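Side-chain contacts in beta-d-glucoside glucohydrolase (PDB 3ZZ1), which probably hydrolyses terminal, non-reducing beta-D-glucosyl residues with release of beta-D-glucose, as a family 3 glycoside hydrolase of cellulose degradation: residues A[43-48]-A[54-59]; A[30-35]-A[286-291]. One frame throughout, in Å; residues are numbered along the deposited sequence.

Contact 1: residues A[43-48]-A[54-59]; sequences VGNTSP and YPSLCL
A classic beta bulge, in which two residues, Val43 and Gly44, are set opposite the single Leu59, opens this short antiparallel pairing at the edge of the sheet in the family 3 N-terminal domain. Gly44 and Leu59 form a hydrogen-bonded pair: Gly44 N gives to Leu59 O at 2.9 Å and Leu59 N to Gly44 O at 2.8 Å. Over Gly44 lies the leucine side chain, its CD1 3.5 Å from Gly44 O. Beyond the non-hydrogen-bonded pair of Asn45 and Cys58, whose sulfur is tied to Cys42, one weak backbone bond remains, Thr46 N to Leu57 O at 3.4 Å, before side-chain and water bonds take over. Ser56 OG, swung anti to its own backbone N (chi1 169°), donates to Thr46 O at 2.7 Å, within the plane of that carbonyl. Thr46 and Leu57 lie parallel, directed alike, with Thr46 OG1 3.3 Å from Leu57 CB. The same hydroxyl holds two waters. One, 2.8 Å from Thr46 OG1, passes on to Tyr54 OH in the plane of the phenol ring; the other donates to Pro55 O. Where regular pairing ends, then, Ser56 directly and Thr46 through its waters carry polar contact onward.

Contact 2: residues A[30-35]-A[286-291]; sequences GIVSGV and DDMVTR
Val32 and Val289 are the residues whose CA atoms come nearest, at 6.7 Å, between the last turn of helix 25-32 and helix 282-298. The tight part of the contact is wholly apolar and centres on one methyl group. Val32 CG1 sits 3.7 Å from Met288 CB and 3.8 Å from Val289 CG2, touching two successive residues of the opposing helix, and the valine crosses each of these side chains at about a right angle. Beyond its CG the methionine runs extended, with chi2 at 176°, which lays the sulfur against the valine, Met288 SD 4.0 Å from Val32 CG1. Ile31 crosses Val289 at about a right angle, its CD1 3.9 Å from Val289 CG1.

This is helix-to-helix packing in the N-terminal, TIM-barrel-clan part of a family 3 enzyme. It sets a helix near the start of the chain against one that comes some 250 residues later; Ile292 of the later helix extends the apolar patch, and Leu20 of helix 8-20 also packs on Val289.

The looser side of helix 282-298 is polar: Asp286 and Asp287 are partly exposed and do not meet segment 30-35, although the arginine and threonine they bond to are buried. Arg291 NE bonds Asp287 OD2 at 2.8 Å in a salt bridge, the oxygen in the guanidinium plane and NE on its syn side, 30° out of the carboxylate plane. Arg284 also pairs with that oxygen, so two cationic partners probably favour the charged form of Asp287. Asp286 O takes both Thr290 N and Thr290 OG1, from opposite faces of its carbonyl plane. Beside the apolar contact, the Asp286 carboxylate forms a salt bridge with Lys28, one turn before Val32, which ties helix 282-298 to helix 25-32.

Overall arrangement
Contacts 1 and 2 are neighbours in the N-terminal part of the fold, their centres 11 Å apart. Along the chain, helix 25-32 comes first, strands 44-45 and 58-60 follow, and helix 282-298 arrives much later, so contact 1 joins near neighbours in sequence whereas contact 2 spans some 250 residues. Segments 30-35 and 43-48 touch directly: Ser47 N lies 2.8 Å from Gly30 O and Asn45 O 2.9 Å from Val35 N, both probable hydrogen bonds. Helix 282-298, one side of contact 2, also reaches contact 1, where Ile292 and Leu293 pack on Tyr54. Segments 43-48 and 54-59, at one edge of the sheet, are thus backed by helices 25-32 and 282-298, which contact 2 packs together.

Contact 1: residues A[43-48]-A[54-59]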
loop_
_atom_site.group_PDB
_atom_site.type_symbol
_atom_site.label_atom_id
_atom_site.label_comp_id
_atom_site.label_asym_id
_atom_site.label_seq_id
_atom_site.Cartn_x
_atom_site.Cartn_y
_atom_site.Cartn_z
ATOM N N VAL A 43 0.866 -8.122 19.806
ATOM C CA VAL A 43 -0.484 -7.888 19.295
ATOM C C VAL A 43 -1.212 -9.227 19.136
ATOM O O VAL A 43 -2.401 -9.332 19.429
ATOM C CB VAL A 43 -0.471 -7.103 17.959
ATOM C CG1 VAL A 43 -1.880 -6.990 17.378
ATOM C CG2 VAL A 43 0.122 -5.713 18.161
ATOM N N GLY A 44 -0.482 -10.240 18.679
ATOM C CA GLY A 44 -0.991 -11.605 18.624
ATOM C C GLY A 44 0.048 -12.571 19.154
ATOM O O GLY A 44 1.246 -12.356 18.966
ATOM N N ASN A 45 -0.412 -13.626 19.827
ATOM C CA ASN A 45 0.453 -14.690 20.340
ATOM C C ASN A 45 -0.216 -16.059 20.284
ATOM O O ASN A 45 -1.413 -16.181 20.537
ATOM C CB ASN A 45 0.868 -14.409 21.789
ATOM C CG ASN A 45 2.005 -13.409 21.894
ATOM O OD1 ASN A 45 3.159 -13.722 21.599
ATOM N ND2 ASN A 45 1.685 -12.208 22.334
ATOM N N THR A 46 0.561 -17.087 19.957
ATOM C CA THR A 46 0.073 -18.467 20.036
ATOM C C THR A 46 0.758 -19.172 21.205
ATOM O O THR A 46 1.575 -18.563 21.897
ATOM C CB THR A 46 0.293 -19.243 18.712
ATOM O OG1 THR A 46 1.684 -19.262 18.385
ATOM C CG2 THR A 46 -0.466 -18.589 17.575
ATOM N N SER A 47 0.421 -20.442 21.433
ATOM C CA SER A 47 1.024 -21.208 22.525
ATOM C C SER A 47 2.281 -21.957 22.074
ATOM O O SER A 47 2.265 -22.607 21.029
ATOM C CB SER A 47 0.005 -22.180 23.125
ATOM O OG SER A 47 -1.001 -21.483 23.845
ATOM N N PRO A 48 3.377 -21.874 22.858
ATOM C CA PRO A 48 4.628 -22.534 22.457
ATOM C C PRO A 48 4.535 -24.069 22.426
ATOM O O PRO A 48 3.748 -24.668 23.168
ATOM C CB PRO A 48 5.632 -22.079 23.526
ATOM C CG PRO A 48 4.793 -21.718 24.714
ATOM C CD PRO A 48 3.521 -21.152 24.138
ATOM N N TYR A 54 9.500 -24.680 19.298
ATOM C CA TYR A 54 8.659 -23.658 18.705
ATOM C C TYR A 54 8.231 -22.674 19.788
ATOM O O TYR A 54 7.596 -23.069 20.765
ATOM C CB TYR A 54 7.439 -24.288 18.032
ATOM C CG TYR A 54 6.619 -23.316 17.210
ATOM C CD1 TYR A 54 7.127 -22.763 16.032
ATOM C CD2 TYR A 54 5.335 -22.956 17.604
ATOM C CE1 TYR A 54 6.372 -21.872 15.272
ATOM C CE2 TYR A 54 4.571 -22.072 16.847
ATOM C CZ TYR A 54 5.096 -21.529 15.689
ATOM O OH TYR A 54 4.334 -20.647 14.956
ATOM N N PRO A 55 8.596 -21.389 19.629
ATOM C CA PRO A 55 8.281 -20.404 20.655
ATOM C C PRO A 55 6.815 -20.005 20.583
ATOM O O PRO A 55 6.101 -20.434 19.675
ATOM C CB PRO A 55 9.165 -19.215 20.266
ATOM C CG PRO A 55 9.224 -19.289 18.781
ATOM C CD PRO A 55 9.236 -20.768 18.453
ATOM N N SER A 56 6.362 -19.206 21.544
ATOM C CA SER A 56 5.091 -18.524 21.397
ATOM C C SER A 56 5.299 -17.550 20.246
ATOM O O SER A 56 6.096 -16.613 20.368
ATOM C CB SER A 56 4.735 -17.778 22.677
ATOM O OG SER A 56 3.633 -16.913 22.469
ATOM N N LEU A 57 4.625 -17.797 19.122
ATOM C CA LEU A 57 4.773 -16.952 17.936
ATOM C C LEU A 57 4.307 -15.538 18.259
ATOM O O LEU A 57 3.232 -15.351 18.826
ATOM C CB LEU A 57 3.998 -17.525 16.744
ATOM C CG LEU A 57 4.369 -16.975 15.360
ATOM C CD1 LEU A 57 5.679 -17.573 14.850
ATOM C CD2 LEU A 57 3.251 -17.237 14.369
ATOM N N CYS A 58 5.135 -14.553 17.927
ATOM C CA CYS A 58 4.849 -13.166 18.275
ATOM C C CYS A 58 4.477 -12.376 17.027
ATOM O O CYS A 58 5.293 -12.217 16.110
ATOM C CB CYS A 58 6.039 -12.537 19.004
ATOM S SG CYS A 58 5.952 -10.733 19.186
ATOM N N LEU A 59 3.234 -11.903 16.999
ATOM C CA LEU A 59 2.696 -11.174 15.856
ATOM C C LEU A 59 2.468 -9.715 16.231
ATOM O O LEU A 59 1.873 -9.428 17.265
ATOM C CB LEU A 59 1.387 -11.805 15.375
ATOM C CG LEU A 59 1.446 -13.268 14.923
ATOM C CD1 LEU A 59 1.122 -14.227 16.067
ATOM C CD2 LEU A 59 0.489 -13.484 13.768
HETATM O O HOH W 1 1.861 -20.422 15.886
HETATM O O HOH W 2 3.480 -20.807 19.442
#

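Contact 2: residues A[30-35]-A[286-291]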
loop_
_atom_site.group_PDB
_atom_site.type_symbol
_atom_site.label_atom_id
_atom_site.label_comp_id
_atom_site.label_asym_id
_atom_site.label_seq_id
_atom_site.Cartn_x
_atom_site.Cartn_y
_atom_site.Cartn_z
ATOM N N GLY A 30 -2.617 -25.447 20.253
ATOM C CA GLY A 30 -1.889 -24.297 20.792
ATOM C C GLY A 30 -1.186 -23.476 19.719
ATOM O O GLY A 30 -1.058 -22.257 19.846
ATOM N N ILE A 31 -0.734 -24.151 18.662
ATOM C CA ILE A 31 -0.053 -23.501 17.540
ATOM C C ILE A 31 -1.008 -22.652 16.685
ATOM O O ILE A 31 -0.628 -21.584 16.192
ATOM C CB ILE A 31 0.715 -24.546 16.668
ATOM C CG1 ILE A 31 1.882 -25.147 17.472
ATOM C CG2 ILE A 31 1.232 -23.922 15.362
ATOM C CD1 ILE A 31 2.639 -26.265 16.767
ATOM N N VAL A 32 -2.245 -23.117 16.532
ATOM C CA VAL A 32 -3.220 -22.462 15.658
ATOM C C VAL A 32 -4.158 -21.490 16.385
ATOM O O VAL A 32 -4.879 -20.729 15.740
ATOM C CB VAL A 32 -4.063 -23.497 14.858
ATOM C CG1 VAL A 32 -3.151 -24.513 14.176
ATOM C CG2 VAL A 32 -5.068 -24.197 15.754
ATOM N N SER A 33 -4.143 -21.517 17.718
ATOM C CA SER A 33 -5.074 -20.720 18.515
ATOM C C SER A 33 -4.360 -19.605 19.270
ATOM O O SER A 33 -3.480 -19.869 20.093
ATOM C CB SER A 33 -5.836 -21.608 19.505
ATOM O OG SER A 33 -6.343 -22.770 18.876
ATOM N N GLY A 34 -4.744 -18.363 18.983
ATOM C CA GLY A 34 -4.270 -17.204 19.738
ATOM C C GLY A 34 -4.672 -17.276 21.205
ATOM O O GLY A 34 -5.761 -17.757 21.539
ATOM N N VAL A 35 -3.789 -16.796 22.080
ATOM C CA VAL A 35 -3.992 -16.916 23.531
ATOM C C VAL A 35 -5.125 -16.037 24.070
ATOM O O VAL A 35 -5.631 -16.271 25.172
ATOM C CB VAL A 35 -2.684 -16.668 24.335
ATOM C CG1 VAL A 35 -1.691 -17.801 24.102
ATOM C CG2 VAL A 35 -2.061 -15.315 23.986
ATOM N N ASP A 286 -3.927 -30.787 11.083
ATOM C CA ASP A 286 -2.581 -31.149 10.649
ATOM C C ASP A 286 -2.086 -30.249 9.513
ATOM O O ASP A 286 -0.905 -29.883 9.479
ATOM C CB ASP A 286 -2.523 -32.621 10.233
ATOM C CG ASP A 286 -2.303 -33.563 11.415
ATOM O OD1 ASP A 286 -2.168 -33.098 12.573
ATOM O OD2 ASP A 286 -2.253 -34.780 11.174
ATOM N N ASP A 287 -2.988 -29.887 8.599
ATOM C CA ASP A 287 -2.662 -28.959 7.516
ATOM C C ASP A 287 -2.396 -27.536 8.019
ATOM O O ASP A 287 -1.492 -26.871 7.512
ATOM C CB ASP A 287 -3.750 -28.937 6.437
ATOM C CG ASP A 287 -3.347 -28.104 5.218
ATOM O OD1 ASP A 287 -2.423 -28.514 4.484
ATOM O OD2 ASP A 287 -3.948 -27.034 4.995
ATOM N N MET A 288 -3.178 -27.077 8.999
ATOM C CA MET A 288 -2.979 -25.744 9.589
ATOM C C MET A 288 -1.567 -25.623 10.149
ATOM O O MET A 288 -0.867 -24.635 9.900
ATOM C CB MET A 288 -3.956 -25.484 10.738
ATOM C CG MET A 288 -5.431 -25.522 10.405
ATOM S SD MET A 288 -6.363 -25.299 11.928
ATOM C CE MET A 288 -8.038 -25.576 11.374
ATOM N N VAL A 289 -1.165 -26.645 10.905
ATOM C CA VAL A 289 0.117 -26.654 11.607
ATOM C C VAL A 289 1.277 -26.719 10.618
ATOM O O VAL A 289 2.253 -25.983 10.761
ATOM C CB VAL A 289 0.185 -27.794 12.660
ATOM C CG1 VAL A 289 1.536 -27.826 13.343
ATOM C CG2 VAL A 289 -0.913 -27.606 13.705
ATOM N N THR A 290 1.154 -27.577 9.607
ATOM C CA THR A 290 2.149 -27.668 8.539
ATOM C C THR A 290 2.423 -26.300 7.913
ATOM O O THR A 290 3.570 -25.893 7.793
ATOM C CB THR A 290 1.718 -28.663 7.448
ATOM O OG1 THR A 290 1.443 -29.933 8.050
ATOM C CG2 THR A 290 2.814 -28.817 6.395
ATOM N N ARG A 291 1.360 -25.593 7.543
ATOM C CA ARG A 291 1.468 -24.266 6.947
ATOM C C ARG A 291 2.147 -23.253 7.885
ATOM O O ARG A 291 3.021 -22.492 7.455
ATOM C CB ARG A 291 0.082 -23.778 6.506
ATOM C CG ARG A 291 -0.522 -24.627 5.393
ATOM C CD ARG A 291 -1.952 -24.240 5.072
ATOM N NE ARG A 291 -2.445 -24.961 3.902
ATOM C CZ ARG A 291 -2.286 -24.564 2.639
ATOM N NH1 ARG A 291 -1.647 -23.434 2.365
ATOM N NH2 ARG A 291 -2.776 -25.296 1.643
#